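Mitochondrial dynamics protein MID49 (Mus musculus, PDB 4WOY) recruits the fission GTPase Drp1 to the outer mitochondrial membrane, regulates its GTPase activity and so promotes mitochondrial fission. Local coordinates at residues 251-256 and 281-286; 292-295 and 301-304; 233-238 and 277-282; 218-223 and 260-265; 68-73 and 209-214. The protein carries 1 engineered substitution. One frame throughout, in Å; residues are numbered along the deposited sequence.

Contact 1 (251-256 and 281-286)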
# COMPACT_ATOMS: atom_id res chain seq x y z
N SER A 251 0.17 -2.71 6.33
CA SER A 251 0.87 -1.58 6.94
C SER A 251 1.01 -1.75 8.46
O SER A 251 2.03 -1.39 9.03
CB SER A 251 0.15 -0.27 6.64
OG SER A 251 -1.13 -0.29 7.24
N HIS A 252 -0.02 -2.30 9.09
CA HIS A 252 0.00 -2.56 10.53
C HIS A 252 1.10 -3.52 10.91
O HIS A 252 1.88 -3.27 11.85
CB HIS A 252 -1.31 -3.15 10.99
CG HIS A 252 -2.48 -2.26 10.77
ND1 HIS A 252 -3.16 -2.22 9.57
CD2 HIS A 252 -3.10 -1.38 11.59
CE1 HIS A 252 -4.14 -1.34 9.65
NE2 HIS A 252 -4.13 -0.81 10.87
N LEU A 253 1.12 -4.65 10.19
CA LEU A 253 2.00 -5.76 10.54
C LEU A 253 3.44 -5.42 10.12
O LEU A 253 4.40 -5.94 10.69
CB LEU A 253 1.50 -7.06 9.89
CG LEU A 253 0.06 -7.43 10.31
CD1 LEU A 253 -0.60 -8.38 9.31
CD2 LEU A 253 0.05 -8.04 11.72
N THR A 254 3.58 -4.54 9.14
CA THR A 254 4.89 -4.02 8.78
C THR A 254 5.57 -3.38 9.98
O THR A 254 6.77 -3.56 10.24
CB THR A 254 4.78 -2.98 7.66
OG1 THR A 254 4.35 -3.64 6.46
CG2 THR A 254 6.12 -2.23 7.44
N GLN A 255 4.77 -2.63 10.72
CA GLN A 255 5.26 -1.91 11.89
C GLN A 255 5.78 -2.90 12.93
O GLN A 255 6.79 -2.66 13.60
CB GLN A 255 4.13 -1.05 12.48
CG GLN A 255 4.02 0.36 11.91
CD GLN A 255 4.62 0.54 10.54
OE1 GLN A 255 5.80 0.84 10.40
NE2 GLN A 255 3.80 0.41 9.51
N VAL A 256 5.06 -4.02 13.05
CA VAL A 256 5.43 -5.07 13.98
C VAL A 256 6.76 -5.66 13.59
O VAL A 256 7.61 -5.84 14.44
CB VAL A 256 4.42 -6.21 14.02
CG1 VAL A 256 4.92 -7.28 14.98
CG2 VAL A 256 3.04 -5.69 14.47
N GLU A 281 2.88 -11.27 20.40
CA GLU A 281 3.06 -10.69 21.72
C GLU A 281 3.08 -9.18 21.65
O GLU A 281 2.46 -8.50 22.47
CB GLU A 281 4.37 -11.18 22.34
CG GLU A 281 4.22 -12.45 23.14
CD GLU A 281 5.54 -13.01 23.63
OE1 GLU A 281 6.57 -12.29 23.57
OE2 GLU A 281 5.55 -14.17 24.08
N PHE A 282 3.82 -8.67 20.67
CA PHE A 282 3.96 -7.25 20.50
C PHE A 282 2.61 -6.66 20.11
O PHE A 282 2.21 -5.60 20.62
CB PHE A 282 5.03 -6.94 19.44
CG PHE A 282 5.23 -5.48 19.22
CD1 PHE A 282 5.97 -4.74 20.12
CD2 PHE A 282 4.66 -4.84 18.13
CE1 PHE A 282 6.13 -3.39 19.94
CE2 PHE A 282 4.84 -3.49 17.95
CZ PHE A 282 5.57 -2.76 18.86
N LEU A 283 1.89 -7.36 19.24
CA LEU A 283 0.58 -6.90 18.79
C LEU A 283 -0.37 -6.78 19.98
O LEU A 283 -1.00 -5.73 20.17
CB LEU A 283 0.01 -7.84 17.74
CG LEU A 283 0.28 -7.49 16.29
CD1 LEU A 283 0.06 -8.69 15.38
CD2 LEU A 283 -0.63 -6.38 15.87
N VAL A 284 -0.42 -7.83 20.81
CA VAL A 284 -1.31 -7.85 21.96
C VAL A 284 -0.97 -6.72 22.94
O VAL A 284 -1.87 -6.08 23.50
CB VAL A 284 -1.24 -9.22 22.69
CG1 VAL A 284 -1.71 -9.11 24.13
CG2 VAL A 284 -2.07 -10.27 21.95
N GLY A 285 0.31 -6.44 23.11
CA GLY A 285 0.74 -5.35 23.96
C GLY A 285 0.32 -4.01 23.38
O GLY A 285 -0.18 -3.15 24.08
N SER A 286 0.52 -3.85 22.07
CA SER A 286 0.13 -2.63 21.36
C SER A 286 -1.36 -2.38 21.48
O SER A 286 -1.80 -1.24 21.61
CB SER A 286 0.50 -2.72 19.88
OG SER A 286 1.87 -3.09 19.70
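The backbone carbonyl oxygen of F282 takes two hydrogen bonds from one residue a helical turn further on. S286 N reaches F282 O at 2.8 Å in the usual helical bond, and S286 OG reaches F282 O at 2.7 Å from above the carbonyl plane, 43° out of it. Serine suits this buried place because its short hydroxyl can turn back onto its own helix; its OG also lies over one face of the F282 ring, toward the rim. Across the gap V256 has the largest single share, followed by L283 and F282. With CG1 anti to the backbone N (chi1 178°), the valine spreads its two methyls over neighbouring partners: V256 CG1 lies 4.0 Å from F282 CD2 and meets the ring obliquely, while V256 CG2 sits 3.8 Å from L283 CG. L253 reaches in, its CD2 3.7 Å from CD1 of L283, the two leucine side chains crossing at about a right angle. Segments 251-256 and 281-286 of helices 250-261 and 272-288, both in the Mab-21-like helical region, run at 111° to each other, with axes 10.6 Å apart at closest approach, a spacing bridged by these four side chains. H259 stacks on the F282 ring, and L232 and L235 of helix 228-241 pack on L253. With no hydrogen bond between them, the segments are joined by apolar contact alone, the serine hydroxyl being satisfied within its own helix.

Contact 2 (292-295 and 301-304)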
# COMPACT_ATOMS: atom_id res chain seq x y z
N LEU A 292 -0.03 1.66 18.02
CA LEU A 292 0.89 1.02 17.10
C LEU A 292 1.41 2.08 16.13
O LEU A 292 0.82 2.28 15.07
CB LEU A 292 0.21 -0.12 16.34
CG LEU A 292 1.13 -0.92 15.41
CD1 LEU A 292 2.25 -1.51 16.23
CD2 LEU A 292 0.35 -2.01 14.65
N PRO A 293 2.46 2.81 16.52
CA PRO A 293 2.96 3.93 15.70
C PRO A 293 3.72 3.49 14.45
O PRO A 293 4.29 2.41 14.47
CB PRO A 293 3.87 4.69 16.68
CG PRO A 293 4.22 3.71 17.76
CD PRO A 293 3.10 2.71 17.84
N CYS A 294 3.75 4.30 13.39
CA CYS A 294 4.57 3.97 12.21
C CYS A 294 6.04 4.11 12.50
O CYS A 294 6.46 5.11 13.05
CB CYS A 294 4.27 4.85 11.00
SG CYS A 294 3.03 4.28 9.94
N HIS A 295 6.82 3.13 12.07
CA HIS A 295 8.26 3.15 12.29
C HIS A 295 8.92 4.41 11.72
O HIS A 295 9.77 5.02 12.36
CB HIS A 295 8.90 1.90 11.69
CG HIS A 295 10.32 1.71 12.10
ND1 HIS A 295 11.39 2.11 11.32
CD2 HIS A 295 10.86 1.20 13.24
CE1 HIS A 295 12.52 1.82 11.94
NE2 HIS A 295 12.23 1.27 13.11
N ASN A 301 -0.59 6.80 14.52
CA ASN A 301 -0.96 5.63 15.29
C ASN A 301 -1.88 4.74 14.44
O ASN A 301 -3.03 5.10 14.16
CB ASN A 301 -1.63 6.07 16.59
CG ASN A 301 -2.15 4.92 17.40
OD1 ASN A 301 -1.86 3.74 17.12
ND2 ASN A 301 -2.93 5.24 18.44
N LEU A 302 -1.36 3.59 14.02
CA LEU A 302 -2.12 2.75 13.10
C LEU A 302 -3.34 2.12 13.76
O LEU A 302 -4.18 1.52 13.09
CB LEU A 302 -1.22 1.67 12.49
CG LEU A 302 -0.27 2.22 11.41
CD1 LEU A 302 0.26 1.11 10.56
CD2 LEU A 302 -0.96 3.25 10.52
N LEU A 303 -3.44 2.25 15.08
CA LEU A 303 -4.60 1.77 15.83
C LEU A 303 -5.53 2.89 16.25
O LEU A 303 -6.49 2.66 16.98
CB LEU A 303 -4.19 0.99 17.07
CG LEU A 303 -3.47 -0.34 16.93
CD1 LEU A 303 -3.30 -0.89 18.32
CD2 LEU A 303 -4.24 -1.30 16.00
N GLY A 304 -5.21 4.11 15.83
CA GLY A 304 -5.92 5.30 16.27
C GLY A 304 -7.40 5.35 15.94
O GLY A 304 -8.21 5.83 16.74
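The flat amide of N301 is gripped on both faces at its oxygen: L292 N comes from above one face and L303 N from above the other. The bond from L292 N to N301 OD1 measures 2.9 Å and is nearly straight, 170° at the hydrogen; L303 N stands 3.0 Å from N301 OD1 and is the more steeply tilted from the amide plane, by 59°. The amide nitrogen donates to A290 O, so both ends of the group are engaged and its rotation is fixed. Asparagine fits because its side chain offers an acceptor and a donor at once, and with CG anti to the backbone N (chi1 175°) it extends to the neighbouring strand. The bond from L303 N makes an Asx turn, set within a type I beta turn from N301 to G304 that G304 N closes on N301 O at 2.9 Å. At the first residue of this turn, N301 pairs with P293 as an antiparallel, non-hydrogen-bonded pair in a short, weakly bonded pairing of the Mab-21-like C-terminal region, and L302 N donates to L292 O at 2.8 Å. L292, L302 and L303 are buried and pack round the backbone bonds. L292 CB rests 3.7 Å from L303 CG, and the rest of the L292 side chain leans on F282 and S286 of helix 272-288. On the L302 side, C294 SG lies 4.2 Å from L302 CG, a loose apolar touch next to Q255 of helix 250-261, whose side chain L302 and C294 both meet.

Contact 3 (233-238 and 277-282)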
# COMPACT_ATOMS: atom_id res chain seq x y z
N LEU A 233 4.77 -11.74 5.52
CA LEU A 233 3.81 -12.44 4.66
C LEU A 233 2.97 -13.46 5.44
O LEU A 233 1.78 -13.58 5.20
CB LEU A 233 4.53 -13.13 3.50
CG LEU A 233 4.86 -12.12 2.41
CD1 LEU A 233 5.86 -12.70 1.40
CD2 LEU A 233 3.58 -11.67 1.72
N LEU A 234 3.61 -14.15 6.38
CA LEU A 234 2.91 -15.03 7.31
C LEU A 234 1.84 -14.30 8.12
O LEU A 234 0.68 -14.75 8.20
CB LEU A 234 3.89 -15.67 8.29
CG LEU A 234 4.43 -16.99 7.84
CD1 LEU A 234 5.53 -17.39 8.78
CD2 LEU A 234 3.30 -18.01 7.81
N LEU A 235 2.24 -13.20 8.74
CA LEU A 235 1.34 -12.48 9.60
C LEU A 235 0.15 -12.03 8.81
O LEU A 235 -0.98 -12.08 9.30
CB LEU A 235 2.02 -11.27 10.26
CG LEU A 235 3.10 -11.62 11.26
CD1 LEU A 235 3.97 -10.40 11.56
CD2 LEU A 235 2.46 -12.18 12.51
N CYS A 236 0.40 -11.60 7.58
CA CYS A 236 -0.67 -11.13 6.72
C CYS A 236 -1.66 -12.25 6.43
O CYS A 236 -2.88 -12.06 6.52
CB CYS A 236 -0.12 -10.58 5.40
SG CYS A 236 0.50 -8.90 5.46
N GLY A 237 -1.12 -13.43 6.07
CA GLY A 237 -1.96 -14.56 5.69
C GLY A 237 -2.86 -15.03 6.81
O GLY A 237 -4.01 -15.40 6.59
N ILE A 238 -2.35 -14.99 8.02
CA ILE A 238 -3.10 -15.40 9.19
C ILE A 238 -4.19 -14.41 9.54
O ILE A 238 -5.31 -14.80 9.85
CB ILE A 238 -2.17 -15.59 10.38
CG1 ILE A 238 -1.46 -16.92 10.19
CG2 ILE A 238 -2.94 -15.62 11.67
CD1 ILE A 238 -0.61 -17.29 11.29
N LEU A 277 5.84 -15.69 17.28
CA LEU A 277 5.14 -15.59 18.55
C LEU A 277 5.43 -14.23 19.17
O LEU A 277 4.52 -13.55 19.67
CB LEU A 277 5.54 -16.72 19.51
CG LEU A 277 5.20 -18.13 19.01
CD1 LEU A 277 5.65 -19.24 19.97
CD2 LEU A 277 3.75 -18.27 18.63
N GLN A 278 6.68 -13.80 19.07
CA GLN A 278 7.08 -12.48 19.53
C GLN A 278 6.26 -11.35 18.88
O GLN A 278 5.96 -10.36 19.53
CB GLN A 278 8.56 -12.24 19.26
CG GLN A 278 9.16 -11.22 20.17
CD GLN A 278 10.56 -10.86 19.76
OE1 GLN A 278 11.20 -11.58 19.01
NE2 GLN A 278 11.06 -9.74 20.29
N ALA A 279 5.95 -11.50 17.59
CA ALA A 279 5.08 -10.55 16.89
C ALA A 279 3.67 -10.51 17.48
O ALA A 279 3.10 -9.44 17.66
CB ALA A 279 5.00 -10.88 15.42
N LEU A 280 3.10 -11.68 17.75
CA LEU A 280 1.76 -11.72 18.32
C LEU A 280 1.79 -11.04 19.68
O LEU A 280 0.84 -10.36 20.07
CB LEU A 280 1.24 -13.14 18.46
CG LEU A 280 1.02 -14.00 17.21
CD1 LEU A 280 0.09 -15.14 17.55
CD2 LEU A 280 0.50 -13.21 16.03
N GLU A 281 2.88 -11.27 20.40
CA GLU A 281 3.06 -10.69 21.72
C GLU A 281 3.08 -9.18 21.65
O GLU A 281 2.46 -8.50 22.47
CB GLU A 281 4.37 -11.18 22.34
CG GLU A 281 4.22 -12.45 23.14
CD GLU A 281 5.54 -13.01 23.63
OE1 GLU A 281 6.57 -12.29 23.57
OE2 GLU A 281 5.55 -14.17 24.08
N PHE A 282 3.82 -8.67 20.67
CA PHE A 282 3.96 -7.25 20.50
C PHE A 282 2.61 -6.66 20.11
O PHE A 282 2.21 -5.60 20.62
CB PHE A 282 5.03 -6.94 19.44
CG PHE A 282 5.23 -5.48 19.22
CD1 PHE A 282 5.97 -4.74 20.12
CD2 PHE A 282 4.66 -4.84 18.13
CE1 PHE A 282 6.13 -3.39 19.94
CE2 PHE A 282 4.84 -3.49 17.95
CZ PHE A 282 5.57 -2.76 18.86
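L235 straddles the methyl of A279, with its CD1 4.0 Å from A279 CB and its CD2 4.1 Å from the same A279 CB. This is the closer-packed part of the contact: the leucine fork points across the gap, and alanine, the smallest residue with a side chain, gives it a shallow surface to sit on. CD2 of L235 also lies 4.2 Å from CD2 of L280, the two leucines sliding past each other in opposite directions. The torsion of L235, chi1 -68° with CG anti to the carbonyl carbon, carries both methyls out to the partner helix. The nearest CA atoms, of L235 and A279, are 8.4 Å apart, an ordinary spacing for packed helices, and nothing polar bridges them. The looser side lies beyond these three residues. I238 points its CB toward helix 272-288 but makes no close contact with 277-282, packing instead on F276 of the same helix and on F9 of helix 2-14. E281 is exposed, as suits a charged residue, and touches L322, while Q278 is only partly covered. V256 and V257 of helix 250-261 close over A279 and L235 respectively. This is leucine-alanine helix packing in the mainly helical C-terminal part of the protein, where helix 228-241 meets helix 272-288 of the Mab-21-like region.

Contact 4 (218-223 and 260-265)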
# COMPACT_ATOMS: atom_id res chain seq x y z
N ARG A 218 14.10 -5.37 3.05
CA ARG A 218 14.99 -6.01 2.11
C ARG A 218 16.44 -5.80 2.54
O ARG A 218 17.24 -6.72 2.49
CB ARG A 218 14.77 -5.48 0.70
CG ARG A 218 15.81 -6.00 -0.29
CD ARG A 218 15.43 -5.76 -1.74
NE ARG A 218 14.08 -6.23 -2.05
CZ ARG A 218 13.06 -5.42 -2.30
NH1 ARG A 218 13.22 -4.10 -2.27
NH2 ARG A 218 11.86 -5.94 -2.57
N ALA A 219 16.76 -4.59 2.98
CA ALA A 219 18.12 -4.26 3.40
C ALA A 219 18.56 -5.13 4.57
O ALA A 219 19.67 -5.67 4.59
CB ALA A 219 18.23 -2.82 3.76
N LEU A 220 17.67 -5.25 5.56
CA LEU A 220 17.95 -6.04 6.75
C LEU A 220 18.12 -7.52 6.45
O LEU A 220 19.02 -8.16 6.98
CB LEU A 220 16.82 -5.86 7.77
CG LEU A 220 16.70 -4.50 8.46
CD1 LEU A 220 15.38 -4.39 9.21
CD2 LEU A 220 17.88 -4.31 9.40
N ASP A 221 17.25 -8.07 5.60
CA ASP A 221 17.30 -9.50 5.31
C ASP A 221 18.51 -9.87 4.49
O ASP A 221 19.04 -10.97 4.62
CB ASP A 221 16.03 -9.94 4.59
CG ASP A 221 14.91 -10.32 5.55
OD1 ASP A 221 15.16 -10.42 6.77
OD2 ASP A 221 13.77 -10.51 5.06
N ASP A 222 18.93 -8.97 3.61
CA ASP A 222 20.02 -9.26 2.69
C ASP A 222 21.35 -9.41 3.41
O ASP A 222 22.23 -10.13 2.94
CB ASP A 222 20.11 -8.17 1.62
CG ASP A 222 19.09 -8.36 0.52
OD1 ASP A 222 18.09 -9.08 0.74
OD2 ASP A 222 19.28 -7.77 -0.57
N GLN A 223 21.51 -8.74 4.55
CA GLN A 223 22.75 -8.82 5.32
C GLN A 223 22.91 -10.06 6.22
O GLN A 223 24.04 -10.36 6.63
CB GLN A 223 22.94 -7.55 6.15
CG GLN A 223 21.94 -7.31 7.24
CD GLN A 223 21.99 -5.88 7.75
OE1 GLN A 223 22.51 -4.99 7.07
NE2 GLN A 223 21.45 -5.65 8.93
N LEU A 260 10.52 -5.60 15.63
CA LEU A 260 11.31 -6.78 15.98
C LEU A 260 12.52 -6.85 15.08
O LEU A 260 13.63 -7.08 15.55
CB LEU A 260 10.49 -8.07 15.83
CG LEU A 260 9.10 -8.18 16.46
CD1 LEU A 260 8.57 -9.59 16.33
CD2 LEU A 260 9.16 -7.79 17.91
N GLY A 261 12.30 -6.60 13.78
CA GLY A 261 13.33 -6.74 12.77
C GLY A 261 14.51 -5.81 12.96
O GLY A 261 15.65 -6.16 12.61
N GLU A 262 14.25 -4.65 13.57
CA GLU A 262 15.30 -3.68 13.87
C GLU A 262 16.03 -4.10 15.12
O GLU A 262 16.21 -3.30 16.03
CB GLU A 262 14.74 -2.25 14.07
CG GLU A 262 14.22 -1.51 12.82
CD GLU A 262 15.32 -1.00 11.92
OE1 GLU A 262 16.45 -0.78 12.41
OE2 GLU A 262 15.05 -0.78 10.72
N GLU A 263 16.40 -5.37 15.19
CA GLU A 263 17.23 -5.86 16.28
C GLU A 263 18.19 -6.93 15.80
O GLU A 263 17.88 -7.71 14.89
CB GLU A 263 16.39 -6.42 17.41
CG GLU A 263 15.53 -5.41 18.09
CD GLU A 263 14.84 -5.99 19.29
OE1 GLU A 263 15.25 -7.09 19.71
OE2 GLU A 263 13.89 -5.36 19.79
N GLU A 264 19.36 -6.99 16.44
CA GLU A 264 20.34 -8.02 16.14
C GLU A 264 19.94 -9.22 16.98
O GLU A 264 20.48 -9.46 18.06
CB GLU A 264 21.76 -7.56 16.46
CG GLU A 264 22.19 -6.24 15.79
CD GLU A 264 22.70 -6.43 14.37
OE1 GLU A 264 22.60 -7.55 13.84
OE2 GLU A 264 23.20 -5.44 13.78
N VAL A 265 18.98 -9.97 16.45
CA VAL A 265 18.42 -11.12 17.12
C VAL A 265 18.17 -12.14 16.00
O VAL A 265 18.31 -11.80 14.83
CB VAL A 265 17.15 -10.69 17.94
CG1 VAL A 265 16.16 -11.81 18.20
CG2 VAL A 265 17.60 -10.05 19.25
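L220, on helix 210-224, lies opposite G261, with their CA atoms 7.6 Å apart, just where helix 250-261 ends: E262 is the first residue to leave helical geometry and forms the centre of an inverse gamma turn (phi -80°, psi 47°), a turn closed by a weak bond of 2.8 Å from E263 N to G261 O. The contact rests on one methyl group. L220 CD1 lies 3.8 Å from G261 O and 3.9 Å from E262 OE2, touching both oxygens by van der Waals contact. Having no side chain, G261 brings the backbone of the helix end close to the leucine, one methyl of which, CD1, rests on its carbonyl oxygen. The carbonyl oxygen of G261 also receives a hydrogen bond from R228 NE. E262 starts out away from L220, but its chain folds back at chi2 (-75°) and carries the carboxylate across the leucine at about a right angle; OE2 is held there by a salt bridge to R216 of helix 210-224. Glutamate is long enough to bring OE2 to the leucine methyl while it bonds R216. D221, beside L220, is salt-bridged to R228 and R229 of the next helix, and L220 touches R228 too. The helix C-terminus passing into an inverse gamma turn is here packed against helix 210-224, joining it to the Mab-21-like helical region.

Contact 5 (68-73 and 209-214)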
# COMPACT_ATOMS: atom_id res chain seq x y z
N HIS A 68 -3.27 -5.80 -2.95
CA HIS A 68 -3.44 -5.01 -4.16
C HIS A 68 -2.13 -4.95 -4.92
O HIS A 68 -1.04 -5.11 -4.35
CB HIS A 68 -3.89 -3.58 -3.85
CG HIS A 68 -5.30 -3.49 -3.38
ND1 HIS A 68 -6.14 -4.58 -3.32
CD2 HIS A 68 -6.03 -2.43 -2.94
CE1 HIS A 68 -7.32 -4.20 -2.87
NE2 HIS A 68 -7.28 -2.90 -2.64
N VAL A 69 -2.24 -4.74 -6.22
CA VAL A 69 -1.11 -4.47 -7.06
C VAL A 69 -1.11 -2.96 -7.33
O VAL A 69 -2.09 -2.41 -7.85
CB VAL A 69 -1.17 -5.29 -8.34
CG1 VAL A 69 0.04 -4.98 -9.25
CG2 VAL A 69 -1.29 -6.77 -8.00
N ARG A 70 -0.03 -2.29 -6.93
CA ARG A 70 0.05 -0.85 -7.11
C ARG A 70 0.34 -0.48 -8.56
O ARG A 70 1.21 -1.06 -9.21
CB ARG A 70 1.09 -0.24 -6.17
CG ARG A 70 1.30 -1.08 -4.92
CD ARG A 70 1.61 -0.27 -3.66
NE ARG A 70 2.61 0.76 -3.87
CZ ARG A 70 2.81 1.76 -3.02
NH1 ARG A 70 2.08 1.86 -1.91
NH2 ARG A 70 3.73 2.67 -3.29
N LEU A 71 -0.46 0.44 -9.08
CA LEU A 71 -0.21 1.03 -10.38
C LEU A 71 0.07 2.52 -10.13
O LEU A 71 -0.85 3.32 -9.88
CB LEU A 71 -1.38 0.80 -11.31
CG LEU A 71 -1.09 0.98 -12.79
CD1 LEU A 71 0.10 0.11 -13.14
CD2 LEU A 71 -2.29 0.61 -13.64
N LEU A 72 1.36 2.87 -10.14
CA LEU A 72 1.81 4.21 -9.82
C LEU A 72 1.78 5.08 -11.05
O LEU A 72 2.33 4.71 -12.08
CB LEU A 72 3.23 4.19 -9.26
CG LEU A 72 3.53 3.38 -8.01
CD1 LEU A 72 4.87 3.81 -7.42
CD2 LEU A 72 2.40 3.52 -7.00
N ALA A 73 1.10 6.23 -10.95
CA ALA A 73 1.08 7.25 -11.99
C ALA A 73 1.72 8.54 -11.43
O ALA A 73 1.05 9.32 -10.74
CB ALA A 73 -0.35 7.51 -12.50
N LEU A 209 4.43 5.22 2.98
CA LEU A 209 5.75 4.79 3.45
C LEU A 209 6.16 3.42 2.89
O LEU A 209 7.24 2.91 3.21
CB LEU A 209 5.81 4.75 4.97
CG LEU A 209 5.68 6.13 5.63
CD1 LEU A 209 5.72 6.07 7.17
CD2 LEU A 209 6.73 7.11 5.07
N TYR A 210 5.31 2.83 2.05
CA TYR A 210 5.55 1.47 1.58
C TYR A 210 6.96 1.29 0.92
O TYR A 210 7.67 0.36 1.28
CB TYR A 210 4.43 1.04 0.61
CG TYR A 210 4.72 -0.29 -0.07
CD1 TYR A 210 4.33 -1.49 0.53
CD2 TYR A 210 5.40 -0.33 -1.28
CE1 TYR A 210 4.61 -2.71 -0.07
CE2 TYR A 210 5.69 -1.53 -1.88
CZ TYR A 210 5.28 -2.72 -1.28
OH TYR A 210 5.58 -3.91 -1.89
N PRO A 211 7.38 2.18 -0.01
CA PRO A 211 8.70 1.99 -0.62
C PRO A 211 9.87 2.05 0.37
O PRO A 211 10.86 1.35 0.20
CB PRO A 211 8.80 3.16 -1.62
CG PRO A 211 7.38 3.52 -1.92
CD PRO A 211 6.67 3.34 -0.60
N VAL A 212 9.76 2.92 1.37
CA VAL A 212 10.80 3.04 2.39
C VAL A 212 10.87 1.79 3.26
O VAL A 212 11.95 1.30 3.57
CB VAL A 212 10.56 4.26 3.29
CG1 VAL A 212 11.62 4.34 4.37
CG2 VAL A 212 10.52 5.53 2.47
N GLU A 213 9.69 1.30 3.66
CA GLU A 213 9.55 0.13 4.51
C GLU A 213 10.08 -1.13 3.84
O GLU A 213 10.80 -1.91 4.46
CB GLU A 213 8.08 -0.08 4.93
CG GLU A 213 7.53 1.05 5.78
CD GLU A 213 6.01 1.03 5.92
OE1 GLU A 213 5.32 0.46 5.04
OE2 GLU A 213 5.51 1.62 6.89
N THR A 214 9.72 -1.34 2.59
CA THR A 214 10.17 -2.57 1.94
C THR A 214 11.67 -2.50 1.62
O THR A 214 12.34 -3.52 1.63
CB THR A 214 9.36 -2.92 0.67
OG1 THR A 214 9.76 -2.09 -0.42
CG2 THR A 214 7.87 -2.75 0.93
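R70 sets its guanidinium over CB and CD2 of Y210, the guanidinium and ring planes 31° apart. Y210 CD2 lies 3.8 Å above the centre of the guanidinium plane, and R70 CD sits over one face of the tyrosine ring. The closest approach is at the root of the ring: R70 NH1 comes within 3.5 Å of Y210 CB. The two side chains slide past each other in opposite directions, which Y210 permits by setting CG anti to its backbone N (chi1 172°) and R70 by bending at chi2 and chi3. P211 adds a second contact, its CG 4.0 Å from R70 NH2, and the compact proline ring, meeting the guanidinium obliquely, gives the cationic tip an apolar neighbour. In the mixed sheet of this nucleotidyltransferase-like domain, strand 69-74 pairs with 173-182 in parallel and with 52-54 antiparallel; V69 and L71 turn to helix 18-42, while R70 faces the opposite side, where helix 210-224 begins. There D208, at the end of the preceding strand, connects both partners: its OD2 forms a salt bridge with R70 NH2, and its OD1 accepts a hydrogen bond from Y210 N. This fixes the direction of the guanidinium, and the charge of D208 would be expected to balance that of R70. Tyrosine suits its position because the ring face packs on R70 CD and its CD2 lies over the guanidinium while its OH reaches D59 OD2. The T214 methyl lies over a face of the tyrosine ring toward its rim, and W250 meets the ring at about 45°.

In the fold
Contacts 1 and 3 share E281 and F282 on helix 272-288 and lie with centres about 8 Å apart, so together they tie that helix to helices 228-241 and 250-261. Contact 2 is about 9 Å from contact 1, measured between centres, and a hydrogen bond of 3.0 Å from H295 N to Q255 OE1 joins them. Contact 4, its centre about 16 Å from those of contacts 1 and 3, sits at the far end of helix 250-261. Contact 5 lies near the centre of the chain, about 20 Å between centres from contact 1; E213 meets T254 there, linking the nucleotidyltransferase-like part to the helical C-terminal region.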